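PDB 5BQ3: rhamnose ABC transporter, rhamnose-binding protein from Actinomyces odontolyticus ATCC 17982, which probably binds a sugar, most likely rhamnose, and passes it to an ABC transporter for uptake. Local coordinates for residues Ala156-Thr161 with Ala191-Asp196; Asp197-Ser202 with Ile227-Arg232; Ile30-Lys35 with Ala59-Val64. One frame throughout, in Å; residues are numbered along the deposited sequence.

Contact 1 (Ala156-Thr161 with Ala191-Asp196); sequences AILSAT and AKVYGD
The torsions of Leu158 and Val193 bring their branches together on one face of two neighbouring parallel strands. Leu158 holds CG anti to its own N (chi1 -164°), while Val193 turns CG1 anti to the carbonyl carbon (chi1 -69°) and thereby leaves CG2 facing the partner strand. There CG2 of Val193 lies 3.9 Å from CD1 of Leu158, the two side chains slanting across each other. Farther back on the same face, Ala156 CB meets Ala191 CB at 3.9 Å. On the reverse face, Tyr194 sets its ring beside Ser159, with CD1 of Tyr194 3.7 Å from CB of Ser159; the ring meets this methylene obliquely, and the carbonyl oxygen of Ala160 lies at its edge, near the ring plane.

The strands run 16° from exactly parallel, and a ladder of backbone bonds joins them. Ile157 straddles Lys192: its N gives to Ala191 O at 2.9 Å, and its O receives Val193 N at 2.8 Å. Ser159, two residues on, does the same around Tyr194, its N bonded to Val193 O and its O accepting Gly195 N at 2.9 Å. Beyond the strand ends the pairing fades into a weak bond from Asp196 N to Ala160 O, and the side chains of Thr161 and Asp196 meet roughly perpendicular to each other, CG2 of Thr161 near OD1 of Asp196.

Strand 187-194 is an outer strand of its sheet, and these two strands with helix 165-180 form a classic beta-alpha-beta unit. Ile157 and Ser159 lean on Ile171 of that helix; Ala156 and Val193 meet Leu209 of helix 199-212. The chemistry implies a division of labour: directional backbone bonds fix the register, whereas small and branched, mostly apolar side chains pack the sheet against a helix on either face.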
loop_
_atom_site.group_PDB
_atom_site.type_symbol
_atom_site.label_atom_id
_atom_site.label_comp_id
_atom_site.label_asym_id
_atom_site.label_seq_id
_atom_site.Cartn_x
_atom_site.Cartn_y
_atom_site.Cartn_z
ATOM N N ALA A 156 -0.142 -21.182 9.163
ATOM C CA ALA A 156 -1.532 -20.744 9.311
ATOM C C ALA A 156 -1.688 -19.291 8.856
ATOM O O ALA A 156 -0.789 -18.485 9.076
ATOM C CB ALA A 156 -1.979 -20.891 10.755
ATOM N N ILE A 157 -2.822 -18.959 8.217
ATOM C CA ILE A 157 -3.084 -17.599 7.736
ATOM C C ILE A 157 -4.142 -16.926 8.628
ATOM O O ILE A 157 -5.225 -17.475 8.822
ATOM C CB ILE A 157 -3.479 -17.577 6.225
ATOM C CG1 ILE A 157 -2.351 -18.177 5.339
ATOM C CG2 ILE A 157 -3.844 -16.150 5.758
ATOM C CD1 ILE A 157 -2.771 -18.624 3.943
ATOM N N LEU A 158 -3.803 -15.743 9.178
ATOM C CA LEU A 158 -4.687 -14.908 9.990
ATOM C C LEU A 158 -4.966 -13.639 9.185
ATOM O O LEU A 158 -4.193 -12.676 9.232
ATOM C CB LEU A 158 -4.083 -14.603 11.379
ATOM C CG LEU A 158 -5.067 -14.071 12.440
ATOM C CD1 LEU A 158 -4.837 -14.725 13.768
ATOM C CD2 LEU A 158 -4.963 -12.569 12.591
ATOM N N SER A 159 -6.053 -13.672 8.402
ATOM C CA SER A 159 -6.461 -12.589 7.511
ATOM C C SER A 159 -7.390 -11.572 8.207
ATOM O O SER A 159 -7.646 -11.685 9.411
ATOM C CB SER A 159 -7.153 -13.181 6.289
ATOM O OG SER A 159 -7.286 -12.216 5.261
ATOM N N ALA A 160 -7.880 -10.571 7.443
ATOM C CA ALA A 160 -8.808 -9.534 7.903
ATOM C C ALA A 160 -10.239 -10.109 7.901
ATOM O O ALA A 160 -10.463 -11.125 8.556
ATOM C CB ALA A 160 -8.696 -8.314 7.002
ATOM N N THR A 161 -11.202 -9.491 7.183
ATOM C CA THR A 161 -12.561 -10.036 7.065
ATOM C C THR A 161 -12.543 -11.155 6.024
ATOM O O THR A 161 -11.640 -11.202 5.185
ATOM C CB THR A 161 -13.598 -8.959 6.698
ATOM O OG1 THR A 161 -13.130 -8.191 5.590
ATOM C CG2 THR A 161 -13.954 -8.057 7.858
ATOM N N ALA A 191 -4.391 -23.840 8.294
ATOM C CA ALA A 191 -5.515 -23.048 8.794
ATOM C C ALA A 191 -5.638 -21.695 8.092
ATOM O O ALA A 191 -4.634 -21.117 7.667
ATOM C CB ALA A 191 -5.381 -22.830 10.295
ATOM N N LYS A 192 -6.882 -21.191 7.996
ATOM C CA LYS A 192 -7.250 -19.896 7.424
ATOM C C LYS A 192 -8.306 -19.254 8.325
ATOM O O LYS A 192 -9.501 -19.546 8.196
ATOM C CB LYS A 192 -7.750 -20.041 5.975
ATOM C CG LYS A 192 -6.641 -20.195 4.940
ATOM C CD LYS A 192 -6.994 -19.507 3.620
ATOM C CE LYS A 192 -7.786 -20.377 2.683
ATOM N NZ LYS A 192 -8.285 -19.605 1.517
ATOM N N VAL A 193 -7.854 -18.422 9.278
ATOM C CA VAL A 193 -8.725 -17.741 10.245
ATOM C C VAL A 193 -8.877 -16.258 9.881
ATOM O O VAL A 193 -8.037 -15.707 9.168
ATOM C CB VAL A 193 -8.276 -17.926 11.716
ATOM C CG1 VAL A 193 -8.480 -19.366 12.175
ATOM C CG2 VAL A 193 -6.834 -17.472 11.935
ATOM N N TYR A 194 -9.958 -15.620 10.369
ATOM C CA TYR A 194 -10.265 -14.228 10.056
ATOM C C TYR A 194 -10.442 -13.381 11.323
ATOM O O TYR A 194 -11.314 -13.658 12.152
ATOM C CB TYR A 194 -11.509 -14.152 9.151
ATOM C CG TYR A 194 -11.342 -14.926 7.859
ATOM C CD1 TYR A 194 -10.602 -14.405 6.801
ATOM C CD2 TYR A 194 -11.885 -16.199 7.710
ATOM C CE1 TYR A 194 -10.413 -15.127 5.624
ATOM C CE2 TYR A 194 -11.705 -16.932 6.537
ATOM C CZ TYR A 194 -10.970 -16.389 5.494
ATOM O OH TYR A 194 -10.790 -17.098 4.330
ATOM N N GLY A 195 -9.589 -12.365 11.449
ATOM C CA GLY A 195 -9.575 -11.431 12.571
ATOM C C GLY A 195 -10.474 -10.223 12.397
ATOM O O GLY A 195 -10.614 -9.418 13.322
ATOM N N ASP A 196 -11.075 -10.081 11.193
ATOM C CA ASP A 196 -12.014 -9.032 10.776
ATOM C C ASP A 196 -11.474 -7.593 10.984
ATOM O O ASP A 196 -12.268 -6.675 11.202
ATOM C CB ASP A 196 -13.379 -9.213 11.483
ATOM C CG ASP A 196 -14.073 -10.537 11.202
ATOM O OD1 ASP A 196 -13.984 -11.026 10.051
ATOM O OD2 ASP A 196 -14.732 -11.065 12.121
#

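Contact 2 (Asp197-Ser202 with Ile227-Arg232); sequences DDDTKS and IAATAR
The carboxylate of Asp199 and the guanidinium of Arg232 meet nearly coplanar, their planes 30° apart, with OD1 of Asp199 at the guanidinium edge and OD2 approaching obliquely. OD1 offers its syn lone pair to NH1 of Arg232 at 2.8 Å, the straightest bond of this salt bridge (157° at the hydrogen). OD2 adds two weak bonds, one from NH2 of Arg232 at 2.8 Å and a longer one from NH1. The arginine chain bends at chi3 (72°) to meet the acid, which comes from the opposite direction. Next to the ion pair, Ala229 CB lies 3.4 Å from the backbone O of Asp199 and 3.7 Å from Ser202 CB. A salt bridge beside close alanine-serine packing thus joins the first turn of helix 199-212 to helix 224-236.

The start of helix 199-212 is itself secured by Asp198, an N-cap residue whose OD2 accepts from Lys201 N. Its carbonyl oxygen takes two bonds, from N and OG of Ser202.

Phe203 of helix 199-212 extends the packing against Ala229 and Arg232, and Ala206 meets Thr230, whose hydroxyl bonds to Gly226 O. Farther round helix 224-236, Ile227 and Ala231 rest on Leu245 of strand 244-247 and on helix 251-260.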
loop_
_atom_site.group_PDB
_atom_site.type_symbol
_atom_site.label_atom_id
_atom_site.label_comp_id
_atom_site.label_asym_id
_atom_site.label_seq_id
_atom_site.Cartn_x
_atom_site.Cartn_y
_atom_site.Cartn_z
ATOM N N ASP A 197 -10.134 -7.398 10.863
ATOM C CA ASP A 197 -9.409 -6.122 11.047
ATOM C C ASP A 197 -9.703 -5.497 12.434
ATOM O O ASP A 197 -9.695 -4.270 12.590
ATOM C CB ASP A 197 -9.709 -5.116 9.912
ATOM C CG ASP A 197 -8.771 -5.176 8.721
ATOM O OD1 ASP A 197 -7.544 -5.328 8.932
ATOM O OD2 ASP A 197 -9.253 -5.011 7.579
ATOM N N ASP A 198 -9.941 -6.363 13.438
ATOM C CA ASP A 198 -10.224 -5.994 14.819
ATOM C C ASP A 198 -9.180 -6.640 15.722
ATOM O O ASP A 198 -8.952 -7.846 15.624
ATOM C CB ASP A 198 -11.649 -6.425 15.206
ATOM C CG ASP A 198 -12.070 -5.999 16.597
ATOM O OD1 ASP A 198 -12.366 -4.797 16.787
ATOM O OD2 ASP A 198 -12.117 -6.871 17.495
ATOM N N ASP A 199 -8.538 -5.833 16.585
ATOM C CA ASP A 199 -7.480 -6.262 17.501
ATOM C C ASP A 199 -7.943 -7.350 18.487
ATOM O O ASP A 199 -7.205 -8.312 18.702
ATOM C CB ASP A 199 -6.920 -5.058 18.273
ATOM C CG ASP A 199 -5.743 -5.397 19.161
ATOM O OD1 ASP A 199 -4.611 -5.497 18.637
ATOM O OD2 ASP A 199 -5.954 -5.575 20.377
ATOM N N THR A 200 -9.143 -7.195 19.085
ATOM C CA THR A 200 -9.679 -8.148 20.063
ATOM C C THR A 200 -10.005 -9.491 19.389
ATOM O O THR A 200 -9.681 -10.539 19.951
ATOM C CB THR A 200 -10.901 -7.561 20.795
ATOM O OG1 THR A 200 -10.667 -6.181 21.083
ATOM C CG2 THR A 200 -11.216 -8.297 22.087
ATOM N N LYS A 201 -10.617 -9.457 18.186
ATOM C CA LYS A 201 -10.979 -10.652 17.417
ATOM C C LYS A 201 -9.715 -11.367 16.892
ATOM O O LYS A 201 -9.634 -12.589 17.015
ATOM C CB LYS A 201 -11.945 -10.287 16.266
ATOM C CG LYS A 201 -12.392 -11.452 15.367
ATOM C CD LYS A 201 -13.447 -12.357 15.997
ATOM C CE LYS A 201 -13.865 -13.452 15.047
ATOM N NZ LYS A 201 -14.689 -14.488 15.723
ATOM N N SER A 202 -8.732 -10.613 16.345
ATOM C CA SER A 202 -7.464 -11.151 15.822
ATOM C C SER A 202 -6.633 -11.825 16.924
ATOM O O SER A 202 -5.951 -12.815 16.646
ATOM C CB SER A 202 -6.636 -10.056 15.157
ATOM O OG SER A 202 -7.318 -9.453 14.072
ATOM N N ILE A 227 -1.522 -8.761 12.482
ATOM C CA ILE A 227 -0.117 -9.036 12.814
ATOM C C ILE A 227 0.254 -8.442 14.192
ATOM O O ILE A 227 1.050 -9.046 14.908
ATOM C CB ILE A 227 0.850 -8.568 11.680
ATOM C CG1 ILE A 227 2.218 -9.287 11.768
ATOM C CG2 ILE A 227 0.992 -7.041 11.611
ATOM C CD1 ILE A 227 3.096 -9.212 10.521
ATOM N N ALA A 228 -0.346 -7.292 14.561
ATOM C CA ALA A 228 -0.110 -6.601 15.831
ATOM C C ALA A 228 -0.690 -7.384 17.009
ATOM O O ALA A 228 -0.025 -7.515 18.040
ATOM C CB ALA A 228 -0.709 -5.205 15.785
ATOM N N ALA A 229 -1.921 -7.917 16.845
ATOM C CA ALA A 229 -2.627 -8.698 17.863
ATOM C C ALA A 229 -2.005 -10.090 18.044
ATOM O O ALA A 229 -1.984 -10.597 19.164
ATOM C CB ALA A 229 -4.094 -8.820 17.500
ATOM N N THR A 230 -1.495 -10.700 16.950
ATOM C CA THR A 230 -0.848 -12.017 16.976
ATOM C C THR A 230 0.520 -11.900 17.663
ATOM O O THR A 230 0.894 -12.796 18.421
ATOM C CB THR A 230 -0.746 -12.612 15.560
ATOM O OG1 THR A 230 -2.020 -12.526 14.928
ATOM C CG2 THR A 230 -0.313 -14.074 15.566
ATOM N N ALA A 231 1.247 -10.788 17.419
ATOM C CA ALA A 231 2.548 -10.512 18.029
ATOM C C ALA A 231 2.402 -10.314 19.532
ATOM O O ALA A 231 3.249 -10.788 20.289
ATOM C CB ALA A 231 3.176 -9.286 17.396
ATOM N N ARG A 232 1.305 -9.651 19.965
ATOM C CA ARG A 232 1.001 -9.406 21.373
ATOM C C ARG A 232 0.697 -10.724 22.090
ATOM O O ARG A 232 1.065 -10.873 23.257
ATOM C CB ARG A 232 -0.169 -8.424 21.515
ATOM C CG ARG A 232 -0.224 -7.744 22.883
ATOM C CD ARG A 232 -1.232 -6.614 22.949
ATOM N NE ARG A 232 -2.612 -7.100 22.961
ATOM C CZ ARG A 232 -3.452 -6.993 21.938
ATOM N NH1 ARG A 232 -3.064 -6.409 20.809
ATOM N NH2 ARG A 232 -4.687 -7.461 22.037
#

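Contact 3 (Ile30-Lys35 with Ala59-Val64); sequences ITFIPK and AEVNVV
Strand 30-33 pairs with strand 60-63 in parallel, their axes 12° apart, through an alternating backbone ladder in which Ile30 N gives to Glu60 O at 2.8 Å, Ile30 O takes Asn62 N, Phe32 N gives to Asn62 O, and Val64 N closes the row on Phe32 O. On one face Ile30 and Val61 run alongside each other in the same direction, with CG2 of Ile30 3.9 Å from CG2 of Val61. The ring of Phe32 joins them edge-on: Val61, with CG1 anti to its N (chi1 -173°), places that methyl in the ring plane, 3.8 Å from CE1 of Phe32. Val63 adds CG2 beside Phe32 CB. The face of Thr31 and Asn62 is more mixed. The Thr31 side chain passes at a slant to that of Asn62, OG1 near CB of Asn62, but its hydrogen bond is to Glu81 of helix 75-83. Near the strand ends, Val64 CG2 touches both Thr31 CG2, at 3.7 Å, and Ile33 CG1, at 3.8 Å, its side chain slanting across each of theirs.

Strand 60-63 is an edge strand, whereas strand 29-33 is bonded on its far side to strand 88-91. Helix 40-56, the connection of this beta-alpha-beta unit, packs on the Ile30 and Phe32 face through Ala53 and Leu46; helix 75-83 meets Val64 through Phe77 and Glu81.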
loop_
_atom_site.group_PDB
_atom_site.type_symbol
_atom_site.label_atom_id
_atom_site.label_comp_id
_atom_site.label_asym_id
_atom_site.label_seq_id
_atom_site.Cartn_x
_atom_site.Cartn_y
_atom_site.Cartn_z
ATOM N N ILE A 30 -0.247 22.169 -8.400
ATOM C CA ILE A 30 -0.502 20.773 -8.023
ATOM C C ILE A 30 -1.231 20.730 -6.667
ATOM O O ILE A 30 -0.897 21.496 -5.760
ATOM C CB ILE A 30 0.805 19.910 -8.034
ATOM C CG1 ILE A 30 0.493 18.392 -7.922
ATOM C CG2 ILE A 30 1.844 20.377 -6.987
ATOM C CD1 ILE A 30 1.621 17.451 -8.337
ATOM N N THR A 31 -2.238 19.849 -6.547
ATOM C CA THR A 31 -3.010 19.680 -5.315
ATOM C C THR A 31 -3.148 18.190 -4.991
ATOM O O THR A 31 -3.501 17.388 -5.860
ATOM C CB THR A 31 -4.366 20.399 -5.396
ATOM O OG1 THR A 31 -4.135 21.792 -5.615
ATOM C CG2 THR A 31 -5.189 20.239 -4.129
ATOM N N PHE A 32 -2.860 17.841 -3.727
ATOM C CA PHE A 32 -2.930 16.483 -3.188
ATOM C C PHE A 32 -4.154 16.368 -2.279
ATOM O O PHE A 32 -4.285 17.140 -1.327
ATOM C CB PHE A 32 -1.635 16.128 -2.425
ATOM C CG PHE A 32 -0.360 16.276 -3.222
ATOM C CD1 PHE A 32 0.313 17.492 -3.269
ATOM C CD2 PHE A 32 0.176 15.199 -3.915
ATOM C CE1 PHE A 32 1.481 17.635 -4.025
ATOM C CE2 PHE A 32 1.346 15.338 -4.660
ATOM C CZ PHE A 32 1.990 16.556 -4.713
ATOM N N ILE A 33 -5.074 15.441 -2.602
ATOM C CA ILE A 33 -6.283 15.215 -1.815
ATOM C C ILE A 33 -6.220 13.803 -1.197
ATOM O O ILE A 33 -6.460 12.815 -1.895
ATOM C CB ILE A 33 -7.608 15.463 -2.606
ATOM C CG1 ILE A 33 -7.626 16.862 -3.272
ATOM C CG2 ILE A 33 -8.836 15.275 -1.687
ATOM C CD1 ILE A 33 -8.599 17.015 -4.432
ATOM N N PRO A 34 -5.908 13.688 0.118
ATOM C CA PRO A 34 -5.899 12.357 0.745
ATOM C C PRO A 34 -7.321 11.897 1.079
ATOM O O PRO A 34 -8.271 12.669 0.914
ATOM C CB PRO A 34 -5.059 12.576 2.007
ATOM C CG PRO A 34 -5.299 13.999 2.374
ATOM C CD PRO A 34 -5.606 14.754 1.103
ATOM N N LYS A 35 -7.468 10.648 1.562
ATOM C CA LYS A 35 -8.754 10.076 1.971
ATOM C C LYS A 35 -9.362 10.877 3.129
ATOM O O LYS A 35 -10.570 11.118 3.165
ATOM C CB LYS A 35 -8.568 8.612 2.404
ATOM C CG LYS A 35 -8.446 7.617 1.266
ATOM C CD LYS A 35 -8.356 6.203 1.810
ATOM C CE LYS A 35 -8.432 5.181 0.712
ATOM N NZ LYS A 35 -8.357 3.795 1.239
ATOM N N ALA A 59 4.551 25.970 -9.308
ATOM C CA ALA A 59 4.268 27.326 -8.826
ATOM C C ALA A 59 3.475 27.300 -7.516
ATOM O O ALA A 59 3.787 28.063 -6.603
ATOM C CB ALA A 59 3.511 28.113 -9.883
ATOM N N GLU A 60 2.461 26.415 -7.422
ATOM C CA GLU A 60 1.616 26.253 -6.234
ATOM C C GLU A 60 1.498 24.780 -5.860
ATOM O O GLU A 60 1.207 23.944 -6.718
ATOM C CB GLU A 60 0.218 26.857 -6.454
ATOM C CG GLU A 60 0.189 28.370 -6.563
ATOM C CD GLU A 60 -0.826 28.900 -7.556
ATOM O OE1 GLU A 60 -2.045 28.776 -7.291
ATOM O OE2 GLU A 60 -0.403 29.446 -8.600
ATOM N N VAL A 61 1.757 24.461 -4.582
ATOM C CA VAL A 61 1.668 23.104 -4.033
ATOM C C VAL A 61 0.713 23.176 -2.839
ATOM O O VAL A 61 1.023 23.834 -1.842
ATOM C CB VAL A 61 3.056 22.496 -3.663
ATOM C CG1 VAL A 61 2.927 21.028 -3.265
ATOM C CG2 VAL A 61 4.064 22.652 -4.801
ATOM N N ASN A 62 -0.466 22.539 -2.962
ATOM C CA ASN A 62 -1.494 22.572 -1.921
ATOM C C ASN A 62 -1.962 21.176 -1.508
ATOM O O ASN A 62 -1.830 20.220 -2.270
ATOM C CB ASN A 62 -2.704 23.396 -2.391
ATOM C CG ASN A 62 -2.360 24.768 -2.915
ATOM O OD1 ASN A 62 -2.346 25.005 -4.130
ATOM N ND2 ASN A 62 -2.064 25.698 -2.014
ATOM N N VAL A 63 -2.504 21.071 -0.284
ATOM C CA VAL A 63 -3.071 19.848 0.279
ATOM C C VAL A 63 -4.436 20.212 0.878
ATOM O O VAL A 63 -4.500 20.958 1.858
ATOM C CB VAL A 63 -2.136 19.138 1.307
ATOM C CG1 VAL A 63 -2.836 17.955 1.973
ATOM C CG2 VAL A 63 -0.833 18.681 0.654
ATOM N N VAL A 64 -5.519 19.729 0.251
ATOM C CA VAL A 64 -6.901 19.949 0.700
ATOM C C VAL A 64 -7.576 18.585 0.877
ATOM O O VAL A 64 -7.160 17.614 0.249
ATOM C CB VAL A 64 -7.734 20.895 -0.217
ATOM C CG1 VAL A 64 -7.138 22.297 -0.266
ATOM C CG2 VAL A 64 -7.924 20.325 -1.621
#

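Overall arrangement
Read from the N terminus, contact 3 closes first, bringing strand 60-63 back beside strand 29-33 after helix 40-56. Contact 1 repeats the device around helix 165-180 in the other sheet, and contact 2 follows at once, because Asp197 succeeds Asp196; it brings helix 224-236 against helix 199-212. The three loops stand in series, neither nested nor crossing. Contacts 1 and 2 touch, their centres about 10 Å apart, whereas the centres of contacts 1 and 3 are about 37 Å apart, on opposite sides of the chain's centre. Two parallel sheets flanked by helices fit the two-lobed type I periplasmic binding protein fold, in which sugars are generally held between the lobes.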